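Local coordinates for protein tRNA-5-methyluridine(54) 2-sulfurtransferase (Pyrococcus horikoshii, PDB 5MKO) that catalyses the ATP-dependent 2-thiolation of 5-methyluridine 54 in the T loop of tRNA, using a [4Fe-4S] cluster and stabilising tRNA in thermophiles, at residues A153-H158 with V196-E201; E51-A56 with L73-E78; M142-Y147 with E298-V303. All blocks are in the same frame, centred on the assembly; numbering follows the deposited sequence.

In the fold
In an ATP pyrophosphatase of the PP-loop family, the nucleotide rests on the C-terminal ends of parallel strands, and these three contacts illustrate how such a site is built. Contact 2 pairs strand 52-56 with strand 76-83, and contact 1 pairs strand 153-155 with strand 194-196; their centres lie about 11 Å apart because 52-56 and 153-155 are neighbours in one sheet, with A153 O 2.8 Å from L54 N. Both reach AMP, through A56 and G157. Contact 3, centred about 17 Å from contact 2 and 20 Å from contact 1, lies on helix 132-148, whose M142, F145 and A146 pack on L54, A56 and I154, while its K144 and F145 receive segment 298-303, near the C terminus.

Contact 1: residues A153-H158 with V196-E201; sequences AIATGH and VKPLYE. With AMP (adenosine monophosphate), chain C.
Between I154 and V196 two parallel strands of the PP-loop sheet are joined edge to edge, and the nucleotide site begins where the pairing stops. V196 N donates to I154 O at 2.8 Å, and V196 O takes the N-H of T156 in return, so V196 is held on both sides of A155, the usual exchange between parallel strands. The packed part lies here. A155 CB touches both V196 CG2 and P198 CG at 4.1 Å, while helices 26-43 and 61-72 bring V37 and T66 against P198.

Past T156 the chains diverge, and a water takes over from direct pairing. It donates to T156 O and H158 O and accepts the N-H of L199, tying the loop 156-158 to the type I turn that runs from K197 to Y200. L199 CD1 still reaches G157 O, but the backbones no longer bond directly.

The looser side, where both H158 and K197 are partly exposed, is formed by these two side chains. K197, extended beyond CG, runs across the imidazole and lays CE over one face, 3.8 Å from the ring centroid and 24° off its normal. A second constraint, at the ring edge, comes from within the loop: OG1 of T156, set between its backbone N and carbonyl carbon (chi1 58°), pairs with H158 ND1 at 2.8 Å and fixes the turn of the ring. K197 NZ makes a long, weak ion pair with E163, which also bonds Y200 OH.

G157, an experimentally established ATP-binding residue, faces the ribose with its backbone N-H, which serves two ribose oxygens: G157 N lies 3.1 Å from AMP O2', with a second, weak bond to O3'.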
loop_
_atom_site.group_PDB
_atom_site.type_symbol
_atom_site.label_atom_id
_atom_site.label_comp_id
_atom_site.label_asym_id
_atom_site.label_seq_id
_atom_site.Cartn_x
_atom_site.Cartn_y
_atom_site.Cartn_z
ATOM N N ALA A 153 16.181 -26.838 -7.035
ATOM C CA ALA A 153 15.420 -25.705 -6.514
ATOM C C ALA A 153 15.566 -25.531 -5.004
ATOM O O ALA A 153 15.838 -26.503 -4.294
ATOM C CB ALA A 153 13.950 -25.879 -6.864
ATOM N N ILE A 154 15.357 -24.287 -4.520
ATOM C CA ILE A 154 15.335 -23.924 -3.098
ATOM C C ILE A 154 13.911 -23.468 -2.812
ATOM O O ILE A 154 13.373 -22.663 -3.566
ATOM C CB ILE A 154 16.355 -22.821 -2.655
ATOM C CG1 ILE A 154 17.779 -23.064 -3.187
ATOM C CG2 ILE A 154 16.353 -22.680 -1.128
ATOM C CD1 ILE A 154 18.760 -21.887 -3.010
ATOM N N ALA A 155 13.303 -23.980 -1.743
ATOM C CA ALA A 155 11.959 -23.580 -1.341
ATOM C C ALA A 155 12.025 -22.940 0.042
ATOM O O ALA A 155 12.664 -23.481 0.955
ATOM C CB ALA A 155 11.022 -24.779 -1.343
ATOM N N THR A 156 11.419 -21.750 0.171
ATOM C CA THR A 156 11.378 -21.004 1.424
ATOM C C THR A 156 9.955 -20.992 1.980
ATOM O O THR A 156 9.018 -21.371 1.276
ATOM C CB THR A 156 12.027 -19.618 1.289
ATOM O OG1 THR A 156 11.379 -18.865 0.259
ATOM C CG2 THR A 156 13.530 -19.688 1.062
ATOM N N GLY A 157 9.822 -20.583 3.241
ATOM C CA GLY A 157 8.551 -20.553 3.959
ATOM C C GLY A 157 7.667 -19.331 3.794
ATOM O O GLY A 157 6.609 -19.274 4.426
ATOM N N HIS A 158 8.056 -18.359 2.936
ATOM C CA HIS A 158 7.289 -17.121 2.699
ATOM C C HIS A 158 5.817 -17.353 2.331
ATOM O O HIS A 158 5.513 -17.976 1.309
ATOM C CB HIS A 158 7.942 -16.241 1.642
ATOM C CG HIS A 158 9.338 -15.831 1.957
ATOM N ND1 HIS A 158 10.406 -16.654 1.672
ATOM C CD2 HIS A 158 9.803 -14.662 2.447
ATOM C CE1 HIS A 158 11.485 -15.966 2.006
ATOM N NE2 HIS A 158 11.171 -14.764 2.484
ATOM N N VAL A 196 11.836 -20.746 -4.890
ATOM C CA VAL A 196 10.373 -20.787 -5.018
ATOM C C VAL A 196 9.670 -20.594 -3.667
ATOM O O VAL A 196 10.258 -20.865 -2.612
ATOM C CB VAL A 196 9.834 -22.029 -5.778
ATOM C CG1 VAL A 196 10.163 -21.963 -7.266
ATOM C CG2 VAL A 196 10.318 -23.337 -5.153
ATOM N N LYS A 197 8.406 -20.118 -3.717
ATOM C CA LYS A 197 7.569 -19.872 -2.540
ATOM C C LYS A 197 6.260 -20.690 -2.616
ATOM O O LYS A 197 5.245 -20.167 -3.079
ATOM C CB LYS A 197 7.312 -18.366 -2.345
ATOM C CG LYS A 197 8.544 -17.610 -1.874
ATOM C CD LYS A 197 8.458 -16.117 -2.136
ATOM C CE LYS A 197 9.674 -15.416 -1.586
ATOM N NZ LYS A 197 9.629 -13.961 -1.799
ATOM N N PRO A 198 6.260 -21.982 -2.192
ATOM C CA PRO A 198 5.020 -22.788 -2.276
ATOM C C PRO A 198 3.844 -22.278 -1.438
ATOM O O PRO A 198 2.697 -22.544 -1.782
ATOM C CB PRO A 198 5.471 -24.195 -1.847
ATOM C CG PRO A 198 6.969 -24.190 -1.970
ATOM C CD PRO A 198 7.382 -22.782 -1.658
ATOM N N LEU A 199 4.124 -21.528 -0.360
ATOM C CA LEU A 199 3.103 -20.968 0.544
ATOM C C LEU A 199 2.629 -19.548 0.148
ATOM O O LEU A 199 1.959 -18.872 0.932
ATOM C CB LEU A 199 3.615 -20.972 2.009
ATOM C CG LEU A 199 4.044 -22.299 2.654
ATOM C CD1 LEU A 199 4.298 -22.089 4.138
ATOM C CD2 LEU A 199 3.003 -23.403 2.460
ATOM N N TYR A 200 2.949 -19.128 -1.076
ATOM C CA TYR A 200 2.653 -17.815 -1.641
ATOM C C TYR A 200 1.196 -17.334 -1.497
ATOM O O TYR A 200 0.975 -16.126 -1.325
ATOM C CB TYR A 200 3.074 -17.775 -3.118
ATOM C CG TYR A 200 3.260 -16.376 -3.660
ATOM C CD1 TYR A 200 4.415 -15.649 -3.386
ATOM C CD2 TYR A 200 2.295 -15.787 -4.472
ATOM C CE1 TYR A 200 4.607 -14.378 -3.916
ATOM C CE2 TYR A 200 2.477 -14.518 -5.010
ATOM C CZ TYR A 200 3.626 -13.804 -4.711
ATOM O OH TYR A 200 3.794 -12.533 -5.212
ATOM N N GLU A 201 0.216 -18.256 -1.577
ATOM C CA GLU A 201 -1.202 -17.891 -1.513
ATOM C C GLU A 201 -1.903 -18.326 -0.206
ATOM O O GLU A 201 -3.117 -18.163 -0.080
ATOM C CB GLU A 201 -1.946 -18.397 -2.759
ATOM C CG GLU A 201 -1.216 -18.096 -4.058
ATOM C CD GLU A 201 -1.919 -18.530 -5.326
ATOM O OE1 GLU A 201 -2.143 -19.750 -5.525
ATOM O OE2 GLU A 201 -2.222 -17.634 -6.142
HETATM P P AMP C . 13.314 -14.714 7.109
HETATM O O1P AMP C . 13.835 -14.964 8.546
HETATM O O2P AMP C . 11.790 -14.387 7.148
HETATM O O3P AMP C . 14.129 -13.732 6.320
HETATM O "O5'" AMP C . 13.416 -16.103 6.372
HETATM C "C5'" AMP C . 12.851 -16.398 5.081
HETATM C "C4'" AMP C . 12.976 -17.877 4.843
HETATM O "O4'" AMP C . 14.365 -18.263 4.933
HETATM C "C3'" AMP C . 12.268 -18.746 5.867
HETATM O "O3'" AMP C . 10.885 -18.865 5.557
HETATM C "C2'" AMP C . 13.047 -20.055 5.767
HETATM O "O2'" AMP C . 12.613 -20.804 4.637
HETATM C "C1'" AMP C . 14.475 -19.549 5.520
HETATM N N9 AMP C . 15.330 -19.457 6.706
HETATM C C8 AMP C . 15.351 -18.448 7.633
HETATM N N7 AMP C . 16.226 -18.620 8.596
HETATM C C5 AMP C . 16.830 -19.827 8.278
HETATM C C6 AMP C . 17.841 -20.578 8.909
HETATM N N6 AMP C . 18.400 -20.241 10.075
HETATM N N1 AMP C . 18.234 -21.729 8.315
HETATM C C2 AMP C . 17.640 -22.103 7.177
HETATM N N3 AMP C . 16.658 -21.494 6.508
HETATM C C4 AMP C . 16.293 -20.351 7.111
HETATM O O HOH W 1 6.659 -20.352 0.579
#

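Contact 2: residues E51-A56 with L73-E78. With AMP (adenosine monophosphate), chain C.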
loop_
_atom_site.group_PDB
_atom_site.type_symbol
_atom_site.label_atom_id
_atom_site.label_comp_id
_atom_site.label_asym_id
_atom_site.label_seq_id
_atom_site.Cartn_x
_atom_site.Cartn_y
_atom_site.Cartn_z
ATOM N N GLU A 51 12.431 -33.021 -9.807
ATOM C CA GLU A 51 13.425 -32.116 -9.217
ATOM C C GLU A 51 13.838 -32.485 -7.794
ATOM O O GLU A 51 13.007 -32.956 -7.016
ATOM C CB GLU A 51 12.883 -30.671 -9.194
ATOM C CG GLU A 51 12.947 -29.944 -10.522
ATOM C CD GLU A 51 12.530 -28.488 -10.467
ATOM O OE1 GLU A 51 11.315 -28.218 -10.333
ATOM O OE2 GLU A 51 13.418 -27.614 -10.589
ATOM N N ARG A 52 15.113 -32.209 -7.445
ATOM C CA ARG A 52 15.655 -32.361 -6.095
ATOM C C ARG A 52 15.505 -30.992 -5.424
ATOM O O ARG A 52 16.192 -30.034 -5.796
ATOM C CB ARG A 52 17.125 -32.796 -6.135
ATOM C CG ARG A 52 17.313 -34.302 -6.219
ATOM C CD ARG A 52 18.778 -34.677 -6.201
ATOM N NE ARG A 52 19.341 -34.678 -4.849
ATOM C CZ ARG A 52 20.452 -34.036 -4.496
ATOM N NH1 ARG A 52 21.118 -33.310 -5.385
ATOM N NH2 ARG A 52 20.913 -34.128 -3.256
ATOM N N ILE A 53 14.551 -30.893 -4.484
ATOM C CA ILE A 53 14.202 -29.657 -3.777
ATOM C C ILE A 53 14.919 -29.525 -2.428
ATOM O O ILE A 53 14.954 -30.477 -1.648
ATOM C CB ILE A 53 12.649 -29.522 -3.645
ATOM C CG1 ILE A 53 11.952 -29.707 -5.025
ATOM C CG2 ILE A 53 12.241 -28.183 -2.996
ATOM C CD1 ILE A 53 10.547 -30.264 -4.990
ATOM N N LEU A 54 15.491 -28.339 -2.164
ATOM C CA LEU A 54 16.145 -28.036 -0.894
ATOM C C LEU A 54 15.268 -27.057 -0.110
ATOM O O LEU A 54 15.080 -25.919 -0.538
ATOM C CB LEU A 54 17.572 -27.485 -1.081
ATOM C CG LEU A 54 18.334 -27.128 0.210
ATOM C CD1 LEU A 54 18.880 -28.367 0.909
ATOM C CD2 LEU A 54 19.455 -26.161 -0.074
ATOM N N VAL A 55 14.716 -27.513 1.022
ATOM C CA VAL A 55 13.884 -26.664 1.865
ATOM C C VAL A 55 14.753 -26.036 2.957
ATOM O O VAL A 55 15.334 -26.741 3.779
ATOM C CB VAL A 55 12.584 -27.336 2.409
ATOM C CG1 VAL A 55 11.686 -26.306 3.110
ATOM C CG2 VAL A 55 11.815 -28.042 1.290
ATOM N N ALA A 56 14.864 -24.701 2.925
ATOM C CA ALA A 56 15.626 -23.937 3.896
ATOM C C ALA A 56 14.743 -23.853 5.148
ATOM O O ALA A 56 13.720 -23.165 5.134
ATOM C CB ALA A 56 15.920 -22.558 3.336
ATOM N N LEU A 73 2.797 -34.120 -0.508
ATOM C CA LEU A 73 2.400 -34.021 -1.915
ATOM C C LEU A 73 3.231 -34.932 -2.836
ATOM O O LEU A 73 2.943 -35.024 -4.029
ATOM C CB LEU A 73 2.442 -32.565 -2.408
ATOM C CG LEU A 73 1.342 -31.612 -1.910
ATOM C CD1 LEU A 73 1.598 -30.208 -2.413
ATOM C CD2 LEU A 73 -0.052 -32.068 -2.331
ATOM N N GLY A 74 4.242 -35.590 -2.268
ATOM C CA GLY A 74 5.124 -36.516 -2.968
ATOM C C GLY A 74 6.224 -35.858 -3.772
ATOM O O GLY A 74 6.380 -36.144 -4.963
ATOM N N TYR A 75 6.996 -34.969 -3.124
ATOM C CA TYR A 75 8.137 -34.298 -3.747
ATOM C C TYR A 75 9.465 -34.843 -3.192
ATOM O O TYR A 75 9.490 -35.423 -2.096
ATOM C CB TYR A 75 8.047 -32.775 -3.598
ATOM C CG TYR A 75 7.035 -32.124 -4.519
ATOM C CD1 TYR A 75 7.380 -31.752 -5.817
ATOM C CD2 TYR A 75 5.742 -31.843 -4.082
ATOM C CE1 TYR A 75 6.458 -31.138 -6.662
ATOM C CE2 TYR A 75 4.810 -31.240 -4.923
ATOM C CZ TYR A 75 5.173 -30.885 -6.211
ATOM O OH TYR A 75 4.259 -30.278 -7.042
ATOM N N ASN A 76 10.554 -34.702 -3.982
ATOM C CA ASN A 76 11.901 -35.149 -3.616
ATOM C C ASN A 76 12.587 -34.005 -2.844
ATOM O O ASN A 76 13.246 -33.147 -3.442
ATOM C CB ASN A 76 12.699 -35.561 -4.871
ATOM C CG ASN A 76 14.003 -36.290 -4.626
ATOM O OD1 ASN A 76 14.493 -36.425 -3.494
ATOM N ND2 ASN A 76 14.608 -36.768 -5.706
ATOM N N ILE A 77 12.402 -33.987 -1.510
ATOM C CA ILE A 77 12.942 -32.922 -0.679
ATOM C C ILE A 77 14.037 -33.372 0.281
ATOM O O ILE A 77 14.105 -34.527 0.699
ATOM C CB ILE A 77 11.837 -32.114 0.074
ATOM C CG1 ILE A 77 11.151 -32.941 1.188
ATOM C CG2 ILE A 77 10.807 -31.490 -0.891
ATOM C CD1 ILE A 77 10.808 -32.134 2.417
ATOM N N GLU A 78 14.898 -32.410 0.610
ATOM C CA GLU A 78 15.982 -32.463 1.581
ATOM C C GLU A 78 15.967 -31.094 2.248
ATOM O O GLU A 78 15.466 -30.140 1.657
ATOM C CB GLU A 78 17.324 -32.791 0.924
ATOM C CG GLU A 78 17.534 -34.285 0.758
ATOM C CD GLU A 78 18.737 -34.700 -0.063
ATOM O OE1 GLU A 78 18.544 -35.086 -1.238
ATOM O OE2 GLU A 78 19.866 -34.678 0.478
HETATM P P AMP C . 13.314 -14.714 7.109
HETATM O O1P AMP C . 13.835 -14.964 8.546
HETATM O O2P AMP C . 11.790 -14.387 7.148
HETATM O O3P AMP C . 14.129 -13.732 6.320
HETATM O "O5'" AMP C . 13.416 -16.103 6.372
HETATM C "C5'" AMP C . 12.851 -16.398 5.081
HETATM C "C4'" AMP C . 12.976 -17.877 4.843
HETATM O "O4'" AMP C . 14.365 -18.263 4.933
HETATM C "C3'" AMP C . 12.268 -18.746 5.867
HETATM O "O3'" AMP C . 10.885 -18.865 5.557
HETATM C "C2'" AMP C . 13.047 -20.055 5.767
HETATM O "O2'" AMP C . 12.613 -20.804 4.637
HETATM C "C1'" AMP C . 14.475 -19.549 5.520
HETATM N N9 AMP C . 15.330 -19.457 6.706
HETATM C C8 AMP C . 15.351 -18.448 7.633
HETATM N N7 AMP C . 16.226 -18.620 8.596
HETATM C C5 AMP C . 16.830 -19.827 8.278
HETATM C C6 AMP C . 17.841 -20.578 8.909
HETATM N N6 AMP C . 18.400 -20.241 10.075
HETATM N N1 AMP C . 18.234 -21.729 8.315
HETATM C C2 AMP C . 17.640 -22.103 7.177
HETATM N N3 AMP C . 16.658 -21.494 6.508
HETATM C C4 AMP C . 16.293 -20.351 7.111
HETATM O O HOH W 2 10.380 -33.381 -6.430
#
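With CG beside the backbone N (chi1 -87°) and a bend at chi3 (80°), R52 swings its guanidinium toward E78, whose own chain is extended beyond CG. R52 NH2 then meets E78 OE1 at 3.3 Å in a salt bridge, the oxygen approached from above the carboxylate plane, with the two flat groups 53° apart. The stronger hold on the guanidinium lies outside, where R52 NH1 donates to N149 O, and F151 adds a cation-pi contact.

Beneath this partly exposed pair, the parallel backbones exchange bonds: I53 N gives to N76 O (2.8 Å), E78 N to I53 O and V55 N to E78 O (2.8 Å). On the other face of the sheet I53 CB rests on I77 CG2 at 3.9 Å, and I53 CD1 reaches the Y75 ring carbon CD1 at 3.6 Å. A water links E51 O with N76 N. Further along, A56 O accepts the AMP O2' hydroxyl at 2.7 Å.

The contact closes a beta-alpha-beta unit: helix 61-72 ends in a Schellman motif at G74 and lays L70 on V55, Y75 and I77. Helix 132-148 packs on L54, and strand 153-155 flanks 52-56.

Contact 3: residues M142-Y147 with E298-V303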
loop_
_atom_site.group_PDB
_atom_site.type_symbol
_atom_site.label_atom_id
_atom_site.label_comp_id
_atom_site.label_asym_id
_atom_site.label_seq_id
_atom_site.Cartn_x
_atom_site.Cartn_y
_atom_site.Cartn_z
ATOM N N MET A 142 22.511 -20.761 1.748
ATOM C CA MET A 142 21.486 -21.632 1.172
ATOM C C MET A 142 21.644 -21.754 -0.338
ATOM O O MET A 142 21.363 -22.829 -0.856
ATOM C CB MET A 142 20.039 -21.302 1.603
ATOM C CG MET A 142 19.463 -20.025 1.038
ATOM S SD MET A 142 17.781 -19.688 1.642
ATOM C CE MET A 142 18.145 -18.969 3.263
ATOM N N ASN A 143 22.176 -20.717 -1.027
ATOM C CA ASN A 143 22.405 -20.793 -2.471
ATOM C C ASN A 143 23.615 -21.659 -2.793
ATOM O O ASN A 143 23.501 -22.553 -3.638
ATOM C CB ASN A 143 22.548 -19.423 -3.111
ATOM C CG ASN A 143 22.399 -19.470 -4.610
ATOM O OD1 ASN A 143 21.288 -19.436 -5.151
ATOM N ND2 ASN A 143 23.516 -19.588 -5.309
ATOM N N LYS A 144 24.773 -21.405 -2.129
ATOM C CA LYS A 144 25.987 -22.188 -2.364
ATOM C C LYS A 144 25.823 -23.641 -1.936
ATOM O O LYS A 144 26.355 -24.509 -2.617
ATOM C CB LYS A 144 27.246 -21.557 -1.760
ATOM C CG LYS A 144 28.490 -21.988 -2.531
ATOM C CD LYS A 144 29.789 -21.429 -2.005
ATOM C CE LYS A 144 30.916 -21.644 -2.992
ATOM N NZ LYS A 144 31.375 -23.061 -3.030
ATOM N N PHE A 145 25.052 -23.917 -0.862
ATOM C CA PHE A 145 24.773 -25.284 -0.418
ATOM C C PHE A 145 24.023 -26.038 -1.514
ATOM O O PHE A 145 24.434 -27.140 -1.882
ATOM C CB PHE A 145 23.978 -25.312 0.901
ATOM C CG PHE A 145 23.822 -26.699 1.472
ATOM C CD1 PHE A 145 22.738 -27.497 1.121
ATOM C CD2 PHE A 145 24.778 -27.225 2.337
ATOM C CE1 PHE A 145 22.616 -28.800 1.621
ATOM C CE2 PHE A 145 24.648 -28.521 2.844
ATOM C CZ PHE A 145 23.576 -29.305 2.472
ATOM N N ALA A 146 22.945 -25.422 -2.052
ATOM C CA ALA A 146 22.110 -25.977 -3.119
ATOM C C ALA A 146 22.929 -26.233 -4.397
ATOM O O ALA A 146 22.798 -27.292 -5.010
ATOM C CB ALA A 146 20.955 -25.036 -3.410
ATOM N N TYR A 147 23.802 -25.274 -4.756
ATOM C CA TYR A 147 24.666 -25.343 -5.927
ATOM C C TYR A 147 25.742 -26.405 -5.779
ATOM O O TYR A 147 25.929 -27.199 -6.701
ATOM C CB TYR A 147 25.277 -23.960 -6.232
ATOM C CG TYR A 147 26.339 -23.976 -7.312
ATOM C CD1 TYR A 147 25.993 -24.056 -8.656
ATOM C CD2 TYR A 147 27.689 -23.884 -6.991
ATOM C CE1 TYR A 147 26.965 -24.071 -9.652
ATOM C CE2 TYR A 147 28.669 -23.886 -7.978
ATOM C CZ TYR A 147 28.303 -23.979 -9.308
ATOM O OH TYR A 147 29.275 -23.987 -10.276
ATOM N N GLU A 298 37.611 -20.506 -0.633
ATOM C CA GLU A 298 36.221 -20.883 -0.903
ATOM C C GLU A 298 35.726 -21.909 0.114
ATOM O O GLU A 298 36.488 -22.781 0.538
ATOM C CB GLU A 298 36.086 -21.449 -2.332
ATOM C CG GLU A 298 34.687 -21.914 -2.711
ATOM C CD GLU A 298 34.580 -22.574 -4.068
ATOM O OE1 GLU A 298 34.675 -21.851 -5.083
ATOM O OE2 GLU A 298 34.377 -23.809 -4.115
ATOM N N ILE A 299 34.439 -21.808 0.476
ATOM C CA ILE A 299 33.777 -22.751 1.370
ATOM C C ILE A 299 33.048 -23.743 0.478
ATOM O O ILE A 299 32.238 -23.346 -0.363
ATOM C CB ILE A 299 32.788 -22.087 2.378
ATOM C CG1 ILE A 299 33.330 -20.762 3.016
ATOM C CG2 ILE A 299 32.341 -23.085 3.440
ATOM C CD1 ILE A 299 34.826 -20.742 3.648
ATOM N N ASN A 300 33.338 -25.023 0.651
ATOM C CA ASN A 300 32.675 -26.070 -0.106
ATOM C C ASN A 300 31.620 -26.709 0.783
ATOM O O ASN A 300 31.929 -27.211 1.866
ATOM C CB ASN A 300 33.679 -27.087 -0.642
ATOM C CG ASN A 300 33.173 -27.878 -1.815
ATOM O OD1 ASN A 300 33.199 -29.108 -1.795
ATOM N ND2 ASN A 300 32.732 -27.202 -2.878
ATOM N N PHE A 301 30.362 -26.612 0.354
ATOM C CA PHE A 301 29.206 -27.137 1.073
ATOM C C PHE A 301 28.797 -28.521 0.590
ATOM O O PHE A 301 27.848 -29.088 1.137
ATOM C CB PHE A 301 28.028 -26.157 0.985
ATOM C CG PHE A 301 28.286 -24.818 1.627
ATOM C CD1 PHE A 301 28.136 -24.645 2.999
ATOM C CD2 PHE A 301 28.664 -23.723 0.859
ATOM C CE1 PHE A 301 28.378 -23.405 3.592
ATOM C CE2 PHE A 301 28.896 -22.479 1.452
ATOM C CZ PHE A 301 28.746 -22.328 2.813
ATOM N N LYS A 302 29.518 -29.069 -0.422
ATOM C CA LYS A 302 29.285 -30.404 -0.984
ATOM C C LYS A 302 29.388 -31.461 0.114
ATOM O O LYS A 302 30.385 -31.510 0.838
ATOM C CB LYS A 302 30.244 -30.692 -2.170
ATOM C CG LYS A 302 30.277 -32.135 -2.703
ATOM C CD LYS A 302 28.970 -32.593 -3.360
ATOM C CE LYS A 302 29.085 -32.748 -4.858
ATOM N NZ LYS A 302 27.750 -32.910 -5.498
ATOM N N VAL A 303 28.312 -32.244 0.279
ATOM C CA VAL A 303 28.217 -33.295 1.289
ATOM C C VAL A 303 27.952 -34.668 0.674
ATOM O O VAL A 303 27.319 -34.772 -0.381
ATOM C CB VAL A 303 27.218 -32.991 2.441
ATOM C CG1 VAL A 303 27.653 -31.780 3.254
ATOM C CG2 VAL A 303 25.786 -32.826 1.934
#
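K144 and F145, consecutive residues of helix 132-148, meet the C-terminal segment 298-303 through polar bonds at the end of K144 and apolar packing by the chain of K144 and by F145, and so offer an example of how an irregular chain can be docked on a helix without any regular pairing.

The polar interactions gather at the ammonium group of K144. Its chain leaves the helix with CG anti to the backbone N (chi1 -153°), stays extended as far as CE and bends only at the last torsion, chi4 -74°, which turns NZ onto the carbonyl of I299. K144 NZ donates to I299 O at 2.8 Å, from a position tilted 25° out of the carbonyl plane. E298 OE2 lies 3.3 Å from K144 NZ and completes a salt bridge, and D148, one turn further along the helix, supplies a second carboxylate. E298 also lies close to C278 of the second zinc site. The same D148 accepts the N-H of F301, while N149 pairs with the backbone of F301 and V303, so D148 and N149, at and just past the end of the helix, also hold the segment by its main chain.

The apolar interactions centre on F301. The aliphatic part of K144 crosses this side chain at about a right angle: K144 CB is 3.7 Å from F301 CD2, and K144 CD lies at the ring edge, in its plane. I299 CG2 sits over one face of the same ring, toward its rim. F145 comes in from the other end of F301, its CD2 3.7 Å from F301 CB, and its CZ touches V303 CG2 at 4.2 Å. Behind them, V111 of strand 108-112 meets both phenylalanines.

Flanked by the carboxylates of E298 and D148, the lysine probably stays protonated, and the two acids together would carry more negative charge than it offsets.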